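Local coordinates for protein glutathione transferase (Leptospira interrogans serovar Lai, PDB 3UBK) that probably binds glutathione and transfers it to electrophilic substrates, as expected of a dimeric member of the glutathione transferase family, at residues 97-100 and 101-105; 134-137 and 138-141; 145-149 and 150-154. All coordinates share one frame; numbering follows the deposited sequence.

Interaction 1 of 3, residues 97-100 and 101-105; sequences TIIE and TYLDI
T101 gives its backbone N to T97 O at 2.7 Å, a nearly straight bond, and its side chain lies beside that of T97, both pointing the same way. One residue on, Y102 N still bonds I98 O in the alpha-helical pattern. With CG beside the backbone N (chi1 -48°), the Y102 ring is swung against I98, whose CG1 sits at the ring edge, 4.0 Å from Y102 CD2. The Y102 hydroxyl hydrogen-bonds E63 of the second subunit. L103, next round the helix, packs on L136 of helix 119-139, with its CB 3.2 Å from I99 O. Here helix 86-111 widens into a pi-type turn: D104 N reaches back five residues to I99 O, while D104 OD1 accepts from Y111 OH. I105 N makes the same five-residue reach to E100 O at 3.2 Å. I98, I99 and L103 form the apolar side of this piece of helix, and E100 and D104 an acidic side towards helix 13-25. On its extended chain, E100 brings OE2 to a salt bridge with K17 and a hydrogen bond with H161, two partners that hold the carboxylate in place beside S64, a glutathione-binding residue.

Interaction 2 of 3, residues 134-137 and 138-141; sequences KALQ and RVVR
L136 O is gripped by two backbone donors, V139 N at 2.9 Å and V140 N at 3.2 Å. They come from different directions: V140 N approaches almost head-on to the carbonyl, with a C=O...N angle of 171°, while V139 N stands above the carbonyl plane. One residue earlier, R138 N reaches A135 O at 2.9 Å, again from above the plane and across three residues instead of four. Short three-residue bonds beside a four-residue one show helix 119-139 tightening as it runs out, and its weakly bonded last turn gives way to V140, which takes up an extended backbone. The side chain of V140 folds back over that turn. Its CG1, anti to its own carbonyl carbon (chi1 -60°), meets L136 CD1 at 3.5 Å, the two side chains crossing at about a right angle, and its CG2 lies near the amide end of Q137. This is the C-terminal part of one helix in the all-helical C-terminal domain of the glutathione transferase fold, and it lies at the dimer interface. On the inner side L136 packs on I95, I98 and L103 of helix 86-111, while Q137 OE1 accepts from the backbone N of N183. R138 runs back along the helix with CG 3.4 Å from K134 O; its guanidinium continues outwards to a salt bridge with E40 of the second subunit. V139 packs on F62 of that same subunit.

Interaction 3 of 3, residues 145-149 and 150-154; sequences YIAGN and VFTLA
The Y145 ring has the backbone of the V150-F151 peptide against one face, F151 N lying 3.5 Å above the plane and towards the rim, and the carbonyl O of N149 at its edge. F151 CB also stands over the face, 4.2 Å from the ring centroid and 16° off the normal, a CH-pi contact. From there the F151 ring directs its edge towards the face of Y145 in an offset edge-to-face pair, planes at 70° and centroids 6.0 Å apart. The F151 ring gets there because CG is anti to the backbone N (chi1 -173°), which carries it past the rim of Y145 into the interior. At its far end the Y145 hydroxyl bonds K195, and F191 adds a second edge-to-face ring.

Y145 opens a type I beta turn that runs to G148, with a weak backbone bond from Y145 N to G148 O. G148 takes a backbone conformation open to glycine. A single water ties the turn to the strand-like piece after it: the water accepts from A147 N and from T152 OG1, each at 2.9 Å, and donates to V150 O. T152 OG1 also takes the N-H of A154 at 3.1 Å, which makes T152 the N-cap of helix 153-169. I146 CG2 meets A154 CB at 3.5 Å, pressing the turn on the helix's first residues.

D155, just inside helix 153-169, accepts from I146 N and T152 N. Helix 86-111 lies against A147, T152 and A154 through I95 and V92, while M192 of helix 185-193 packs on both aromatic rings.

Overall arrangement
All three contacts belong to the helical C-terminal domain and follow one another along the chain: interaction 1 in helix 86-111, interaction 2 at the end of helix 119-139, interaction 3 in the loop leading into helix 153-169. The centres of interactions 1 and 2 are about 13 Å apart, as are those of 2 and 3; 1 and 3 are about 17 Å apart. I99 packs on I146, and R141 probably bonds I146 O through its backbone N and A147 O through NH1. Interactions 1 and 2 both touch the second subunit, whereas no other chain of the dimer touches interaction 3; I98, L136, V139, V140 and I146 form one run of apolar contacts between interface and loop.

Interaction 1 of 3, residues 97-100 and 101-105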
ATOM      1  N   THR A  97       2.664   2.358   5.925  1.00 34.72           N
ATOM      2  CA  THR A  97       3.029   1.205   5.103  1.00 38.91           C
ATOM      3  C   THR A  97       3.657   0.087   5.923  1.00 33.18           C
ATOM      4  O   THR A  97       3.291  -1.081   5.773  1.00 38.42           O
ATOM      5  CB  THR A  97       3.977   1.610   3.955  1.00 37.58           C
ATOM      6  OG1 THR A  97       3.270   2.476   3.057  1.00 36.05           O
ATOM      7  CG2 THR A  97       4.448   0.391   3.185  1.00 35.48           C
ATOM      8  N   ILE A  98       4.599   0.437   6.790  1.00 36.81           N
ATOM      9  CA  ILE A  98       5.227  -0.570   7.636  1.00 36.74           C
ATOM     10  C   ILE A  98       4.181  -1.298   8.471  1.00 41.21           C
ATOM     11  O   ILE A  98       4.172  -2.531   8.537  1.00 41.07           O
ATOM     12  CB  ILE A  98       6.283   0.042   8.572  1.00 36.63           C
ATOM     13  CG1 ILE A  98       7.495   0.515   7.770  1.00 32.43           C
ATOM     14  CG2 ILE A  98       6.699  -0.976   9.644  1.00 42.46           C
ATOM     15  CD1 ILE A  98       8.349   1.541   8.521  1.00 34.54           C
ATOM     16  N   ILE A  99       3.294  -0.539   9.109  1.00 35.70           N
ATOM     17  CA  ILE A  99       2.252  -1.155   9.924  1.00 34.76           C
ATOM     18  C   ILE A  99       1.359  -2.091   9.128  1.00 33.86           C
ATOM     19  O   ILE A  99       1.060  -3.202   9.571  1.00 43.22           O
ATOM     20  CB  ILE A  99       1.378  -0.116  10.659  1.00 36.36           C
ATOM     21  CG1 ILE A  99       2.206   0.583  11.732  1.00 34.33           C
ATOM     22  CG2 ILE A  99       0.144  -0.810  11.249  1.00 33.35           C
ATOM     23  CD1 ILE A  99       1.591   1.868  12.267  1.00 36.51           C
ATOM     24  N   GLU A 100       0.936  -1.670   7.943  1.00 37.84           N
ATOM     25  CA  GLU A 100       0.013  -2.490   7.165  1.00 40.51           C
ATOM     26  C   GLU A 100       0.672  -3.654   6.438  1.00 42.45           C
ATOM     27  O   GLU A 100       0.162  -4.780   6.457  1.00 46.77           O
ATOM     28  CB  GLU A 100      -0.742  -1.640   6.137  1.00 41.13           C
ATOM     29  CG  GLU A 100      -1.869  -0.857   6.721  1.00 50.82           C
ATOM     30  CD  GLU A 100      -2.722  -0.218   5.665  1.00 41.46           C
ATOM     31  OE1 GLU A 100      -2.362  -0.267   4.471  1.00 48.62           O
ATOM     32  OE2 GLU A 100      -3.761   0.343   6.029  1.00 41.64           O
ATOM     33  N   THR A 101       1.787  -3.376   5.773  1.00 40.90           N
ATOM     34  CA  THR A 101       2.392  -4.356   4.869  1.00 41.65           C
ATOM     35  C   THR A 101       3.320  -5.332   5.571  1.00 43.50           C
ATOM     36  O   THR A 101       3.352  -6.511   5.234  1.00 45.07           O
ATOM     37  CB  THR A 101       3.132  -3.670   3.699  1.00 43.34           C
ATOM     38  OG1 THR A 101       2.224  -2.783   3.036  1.00 49.73           O
ATOM     39  CG2 THR A 101       3.624  -4.703   2.687  1.00 44.04           C
ATOM     40  N   TYR A 102       4.063  -4.862   6.548  1.00 42.83           N
ATOM     41  CA  TYR A 102       5.045  -5.681   7.202  1.00 43.62           C
ATOM     42  C   TYR A 102       4.626  -6.164   8.580  1.00 47.22           C
ATOM     43  O   TYR A 102       5.297  -6.967   9.167  1.00 46.88           O
ATOM     44  CB  TYR A 102       6.363  -4.934   7.288  1.00 43.04           C
ATOM     45  CG  TYR A 102       6.785  -4.313   5.997  1.00 42.07           C
ATOM     46  CD1 TYR A 102       6.798  -5.027   4.843  1.00 47.51           C
ATOM     47  CD2 TYR A 102       7.176  -3.013   5.944  1.00 42.74           C
ATOM     48  CE1 TYR A 102       7.182  -4.462   3.684  1.00 51.08           C
ATOM     49  CE2 TYR A 102       7.558  -2.449   4.804  1.00 40.18           C
ATOM     50  CZ  TYR A 102       7.549  -3.163   3.671  1.00 50.28           C
ATOM     51  OH  TYR A 102       7.933  -2.570   2.521  1.00 54.86           O
ATOM     52  N   LEU A 103       3.525  -5.661   9.099  1.00 41.95           N
ATOM     53  CA  LEU A 103       3.015  -6.140  10.382  1.00 44.15           C
ATOM     54  C   LEU A 103       1.688  -6.869  10.256  1.00 47.89           C
ATOM     55  O   LEU A 103       1.545  -7.988  10.751  1.00 51.89           O
ATOM     56  CB  LEU A 103       2.912  -5.013  11.405  1.00 42.97           C
ATOM     57  CG  LEU A 103       4.231  -4.424  11.902  1.00 43.39           C
ATOM     58  CD1 LEU A 103       3.952  -3.363  12.941  1.00 44.89           C
ATOM     59  CD2 LEU A 103       5.148  -5.512  12.474  1.00 46.68           C
ATOM     60  N   ASP A 104       0.718  -6.251   9.585  1.00 49.30           N
ATOM     61  CA  ASP A 104      -0.623  -6.831   9.524  1.00 48.89           C
ATOM     62  C   ASP A 104      -0.791  -7.954   8.511  1.00 49.85           C
ATOM     63  O   ASP A 104      -1.499  -8.931   8.774  1.00 44.22           O
ATOM     64  CB  ASP A 104      -1.690  -5.770   9.253  1.00 49.86           C
ATOM     65  CG  ASP A 104      -3.087  -6.315   9.434  1.00 40.23           C
ATOM     66  OD1 ASP A 104      -3.415  -6.715  10.572  1.00 50.33           O
ATOM     67  OD2 ASP A 104      -3.844  -6.361   8.446  1.00 45.96           O
ATOM     68  N   ILE A 105      -0.184  -7.806   7.340  1.00 48.44           N
ATOM     69  CA  ILE A 105      -0.324  -8.836   6.322  1.00 52.66           C
ATOM     70  C   ILE A 105       0.251 -10.161   6.829  1.00 51.15           C
ATOM     71  O   ILE A 105      -0.392 -11.207   6.724  1.00 55.40           O
ATOM     72  CB  ILE A 105       0.314  -8.415   4.990  1.00 52.61           C
ATOM     73  CG1 ILE A 105      -0.562  -7.354   4.313  1.00 48.32           C
ATOM     74  CG2 ILE A 105       0.467  -9.623   4.063  1.00 51.78           C
ATOM     75  CD1 ILE A 105      -0.099  -6.988   2.916  1.00 51.47           C
TER

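Interaction 2 of 3, residues 134-137 and 138-141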
ATOM      1  N   LYS A 134      10.959  -3.691  15.049  1.00 49.00           N
ATOM      2  CA  LYS A 134      12.237  -3.001  15.184  1.00 44.56           C
ATOM      3  C   LYS A 134      12.427  -1.957  14.088  1.00 40.03           C
ATOM      4  O   LYS A 134      13.050  -0.914  14.306  1.00 45.78           O
ATOM      5  CB  LYS A 134      13.401  -4.007  15.180  1.00 51.79           C
ATOM      6  CG  LYS A 134      13.267  -5.100  16.232  1.00 57.40           C
ATOM      7  CD  LYS A 134      14.533  -5.930  16.355  1.00 75.70           C
ATOM      8  CE  LYS A 134      14.384  -7.001  17.429  1.00 81.57           C
ATOM      9  NZ  LYS A 134      15.639  -7.783  17.615  1.00 85.41           N
ATOM     10  N   ALA A 135      11.903  -2.241  12.902  1.00 44.35           N
ATOM     11  CA  ALA A 135      11.898  -1.241  11.834  1.00 41.68           C
ATOM     12  C   ALA A 135      10.992  -0.078  12.230  1.00 36.11           C
ATOM     13  O   ALA A 135      11.408   1.078  12.196  1.00 35.61           O
ATOM     14  CB  ALA A 135      11.425  -1.864  10.526  1.00 39.43           C
ATOM     15  N   LEU A 136       9.756  -0.399  12.598  1.00 38.41           N
ATOM     16  CA  LEU A 136       8.781   0.604  13.052  1.00 40.56           C
ATOM     17  C   LEU A 136       9.354   1.471  14.166  1.00 43.80           C
ATOM     18  O   LEU A 136       9.269   2.695  14.121  1.00 43.13           O
ATOM     19  CB  LEU A 136       7.481  -0.073  13.509  1.00 43.89           C
ATOM     20  CG  LEU A 136       6.310   0.840  13.909  1.00 41.62           C
ATOM     21  CD1 LEU A 136       5.905   1.736  12.741  1.00 41.68           C
ATOM     22  CD2 LEU A 136       5.129   0.013  14.400  1.00 39.70           C
ATOM     23  N   GLN A 137       9.966   0.835  15.158  1.00 47.34           N
ATOM     24  CA  GLN A 137      10.574   1.570  16.265  1.00 50.95           C
ATOM     25  C   GLN A 137      11.455   2.712  15.762  1.00 48.47           C
ATOM     26  O   GLN A 137      11.577   3.752  16.405  1.00 48.48           O
ATOM     27  CB  GLN A 137      11.378   0.615  17.165  1.00 52.30           C
ATOM     28  CG  GLN A 137      11.875   1.239  18.462  1.00 55.45           C
ATOM     29  CD  GLN A 137      10.744   1.562  19.423  1.00 49.03           C
ATOM     30  OE1 GLN A 137      10.004   0.675  19.848  1.00 63.13           O
ATOM     31  NE2 GLN A 137      10.598   2.840  19.761  1.00 61.60           N
ATOM     32  N   ARG A 138      12.062   2.533  14.598  1.00 50.51           N
ATOM     33  CA  ARG A 138      12.983   3.540  14.085  1.00 46.40           C
ATOM     34  C   ARG A 138      12.314   4.842  13.621  1.00 48.76           C
ATOM     35  O   ARG A 138      12.945   5.899  13.644  1.00 48.60           O
ATOM     36  CB  ARG A 138      13.833   2.960  12.944  1.00 53.15           C
ATOM     37  CG  ARG A 138      14.836   1.876  13.367  1.00 45.22           C
ATOM     38  CD  ARG A 138      15.740   1.469  12.184  1.00 44.00           C
ATOM     39  NE  ARG A 138      16.296   0.130  12.364  1.00 53.95           N
ATOM     40  CZ  ARG A 138      17.567  -0.121  12.673  1.00 50.50           C
ATOM     41  NH1 ARG A 138      18.432   0.876  12.818  1.00 45.59           N
ATOM     42  NH2 ARG A 138      17.975  -1.372  12.819  1.00 49.51           N
ATOM     43  N   VAL A 139      11.057   4.778  13.179  1.00 48.78           N
ATOM     44  CA  VAL A 139      10.414   5.973  12.608  1.00 45.99           C
ATOM     45  C   VAL A 139       9.308   6.608  13.475  1.00 47.04           C
ATOM     46  O   VAL A 139       8.900   7.748  13.220  1.00 45.16           O
ATOM     47  CB  VAL A 139       9.860   5.732  11.169  1.00 43.57           C
ATOM     48  CG1 VAL A 139      10.981   5.742  10.125  1.00 42.00           C
ATOM     49  CG2 VAL A 139       9.075   4.451  11.101  1.00 34.36           C
ATOM     50  N   VAL A 140       8.832   5.885  14.487  1.00 46.16           N
ATOM     51  CA  VAL A 140       7.754   6.398  15.351  1.00 46.33           C
ATOM     52  C   VAL A 140       8.262   7.391  16.384  1.00 47.56           C
ATOM     53  O   VAL A 140       9.424   7.329  16.802  1.00 48.94           O
ATOM     54  CB  VAL A 140       6.990   5.277  16.080  1.00 46.59           C
ATOM     55  CG1 VAL A 140       6.364   4.330  15.083  1.00 43.78           C
ATOM     56  CG2 VAL A 140       7.905   4.537  17.059  1.00 48.17           C
ATOM     57  N   ARG A 141       7.386   8.309  16.789  1.00 42.05           N
ATOM     58  CA  ARG A 141       7.726   9.341  17.770  1.00 40.51           C
ATOM     59  C   ARG A 141       6.829   9.283  19.022  1.00 43.20           C
ATOM     60  O   ARG A 141       7.295   9.522  20.143  1.00 36.93           O
ATOM     61  CB  ARG A 141       7.608  10.731  17.144  1.00 39.83           C
ATOM     62  CG  ARG A 141       8.707  11.128  16.145  1.00 47.18           C
ATOM     63  CD  ARG A 141       8.359  12.529  15.626  1.00 63.30           C
ATOM     64  NE  ARG A 141       9.438  13.227  14.937  1.00 73.70           N
ATOM     65  CZ  ARG A 141       9.390  13.604  13.662  1.00 82.81           C
ATOM     66  NH1 ARG A 141       8.315  13.340  12.927  1.00 83.52           N
ATOM     67  NH2 ARG A 141      10.414  14.246  13.118  1.00 83.48           N
TER

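Interaction 3 of 3, residues 145-149 and 150-154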
ATOM      1  N   TYR A 145       1.173  11.563  19.368  1.00 33.62           N
ATOM      2  CA  TYR A 145       0.704  10.741  18.260  1.00 32.15           C
ATOM      3  C   TYR A 145       1.834   9.933  17.631  1.00 37.26           C
ATOM      4  O   TYR A 145       3.020  10.163  17.899  1.00 32.98           O
ATOM      5  CB  TYR A 145      -0.019  11.605  17.211  1.00 32.48           C
ATOM      6  CG  TYR A 145      -1.266  12.215  17.786  1.00 33.34           C
ATOM      7  CD1 TYR A 145      -2.436  11.466  17.910  1.00 36.22           C
ATOM      8  CD2 TYR A 145      -1.268  13.521  18.248  1.00 28.63           C
ATOM      9  CE1 TYR A 145      -3.569  12.008  18.466  1.00 27.87           C
ATOM     10  CE2 TYR A 145      -2.406  14.082  18.812  1.00 30.33           C
ATOM     11  CZ  TYR A 145      -3.550  13.325  18.911  1.00 32.81           C
ATOM     12  OH  TYR A 145      -4.670  13.888  19.466  1.00 32.08           O
ATOM     13  N   ILE A 146       1.480   8.980  16.786  1.00 35.33           N
ATOM     14  CA  ILE A 146       2.505   8.051  16.334  1.00 36.45           C
ATOM     15  C   ILE A 146       3.657   8.717  15.567  1.00 38.83           C
ATOM     16  O   ILE A 146       4.814   8.297  15.711  1.00 35.79           O
ATOM     17  CB  ILE A 146       1.914   6.859  15.570  1.00 37.47           C
ATOM     18  CG1 ILE A 146       2.995   5.779  15.364  1.00 37.26           C
ATOM     19  CG2 ILE A 146       1.273   7.328  14.273  1.00 33.55           C
ATOM     20  CD1 ILE A 146       2.413   4.372  15.183  1.00 38.61           C
ATOM     21  N   ALA A 147       3.359   9.772  14.801  1.00 31.91           N
ATOM     22  CA  ALA A 147       4.373  10.415  13.958  1.00 36.78           C
ATOM     23  C   ALA A 147       4.848  11.772  14.481  1.00 38.04           C
ATOM     24  O   ALA A 147       5.668  12.424  13.847  1.00 38.37           O
ATOM     25  CB  ALA A 147       3.856  10.554  12.488  1.00 32.18           C
ATOM     26  N   GLY A 148       4.340  12.205  15.633  1.00 36.19           N
ATOM     27  CA  GLY A 148       4.646  13.546  16.118  1.00 33.11           C
ATOM     28  C   GLY A 148       3.540  14.105  17.001  1.00 33.96           C
ATOM     29  O   GLY A 148       2.812  13.357  17.649  1.00 34.22           O
ATOM     30  N   ASN A 149       3.400  15.424  17.028  1.00 34.57           N
ATOM     31  CA  ASN A 149       2.494  16.040  17.994  1.00 35.15           C
ATOM     32  C   ASN A 149       1.046  16.216  17.503  1.00 34.28           C
ATOM     33  O   ASN A 149       0.203  16.726  18.238  1.00 33.46           O
ATOM     34  CB  ASN A 149       3.079  17.369  18.490  1.00 31.54           C
ATOM     35  CG  ASN A 149       3.083  18.434  17.425  1.00 35.37           C
ATOM     36  OD1 ASN A 149       2.641  18.197  16.303  1.00 40.29           O
ATOM     37  ND2 ASN A 149       3.563  19.622  17.771  1.00 36.46           N
ATOM     38  N   VAL A 150       0.762  15.789  16.272  1.00 31.41           N
ATOM     39  CA  VAL A 150      -0.593  15.899  15.716  1.00 29.39           C
ATOM     40  C   VAL A 150      -1.083  14.596  15.076  1.00 31.18           C
ATOM     41  O   VAL A 150      -0.292  13.785  14.605  1.00 34.44           O
ATOM     42  CB  VAL A 150      -0.721  17.061  14.678  1.00 32.53           C
ATOM     43  CG1 VAL A 150      -0.612  18.421  15.374  1.00 30.62           C
ATOM     44  CG2 VAL A 150       0.334  16.933  13.551  1.00 30.75           C
ATOM     45  N   PHE A 151      -2.400  14.409  15.070  1.00 29.13           N
ATOM     46  CA  PHE A 151      -3.036  13.223  14.493  1.00 32.15           C
ATOM     47  C   PHE A 151      -2.741  13.217  12.984  1.00 33.61           C
ATOM     48  O   PHE A 151      -2.813  14.260  12.341  1.00 29.68           O
ATOM     49  CB  PHE A 151      -4.539  13.332  14.729  1.00 29.60           C
ATOM     50  CG  PHE A 151      -5.330  12.106  14.330  1.00 30.80           C
ATOM     51  CD1 PHE A 151      -5.638  11.855  12.993  1.00 27.15           C
ATOM     52  CD2 PHE A 151      -5.808  11.235  15.295  1.00 31.49           C
ATOM     53  CE1 PHE A 151      -6.385  10.765  12.636  1.00 33.63           C
ATOM     54  CE2 PHE A 151      -6.567  10.141  14.943  1.00 35.34           C
ATOM     55  CZ  PHE A 151      -6.857   9.899  13.613  1.00 33.67           C
ATOM     56  N   THR A 152      -2.371  12.065  12.427  1.00 26.44           N
ATOM     57  CA  THR A 152      -2.150  11.955  10.978  1.00 28.33           C
ATOM     58  C   THR A 152      -2.697  10.652  10.473  1.00 31.05           C
ATOM     59  O   THR A 152      -3.234   9.856  11.241  1.00 29.29           O
ATOM     60  CB  THR A 152      -0.659  11.952  10.600  1.00 31.53           C
ATOM     61  OG1 THR A 152      -0.047  10.766  11.126  1.00 30.05           O
ATOM     62  CG2 THR A 152       0.045  13.184  11.139  1.00 38.60           C
ATOM     63  N   LEU A 153      -2.522  10.417   9.174  1.00 30.84           N
ATOM     64  CA  LEU A 153      -2.873   9.134   8.562  1.00 26.79           C
ATOM     65  C   LEU A 153      -2.242   7.964   9.329  1.00 29.32           C
ATOM     66  O   LEU A 153      -2.820   6.876   9.437  1.00 31.74           O
ATOM     67  CB  LEU A 153      -2.341   9.099   7.113  1.00 30.35           C
ATOM     68  CG  LEU A 153      -2.420   7.705   6.467  1.00 34.11           C
ATOM     69  CD1 LEU A 153      -3.888   7.353   6.196  1.00 35.34           C
ATOM     70  CD2 LEU A 153      -1.595   7.610   5.172  1.00 38.82           C
ATOM     71  N   ALA A 154      -1.026   8.160   9.808  1.00 27.92           N
ATOM     72  CA  ALA A 154      -0.345   7.058  10.482  1.00 33.15           C
ATOM     73  C   ALA A 154      -1.072   6.628  11.775  1.00 32.90           C
ATOM     74  O   ALA A 154      -0.940   5.485  12.210  1.00 32.49           O
ATOM     75  CB  ALA A 154       1.109   7.420  10.762  1.00 29.46           C
TER
HETATM   76  O   HOH W   1       1.047  11.135  13.800  1.00 35.49           O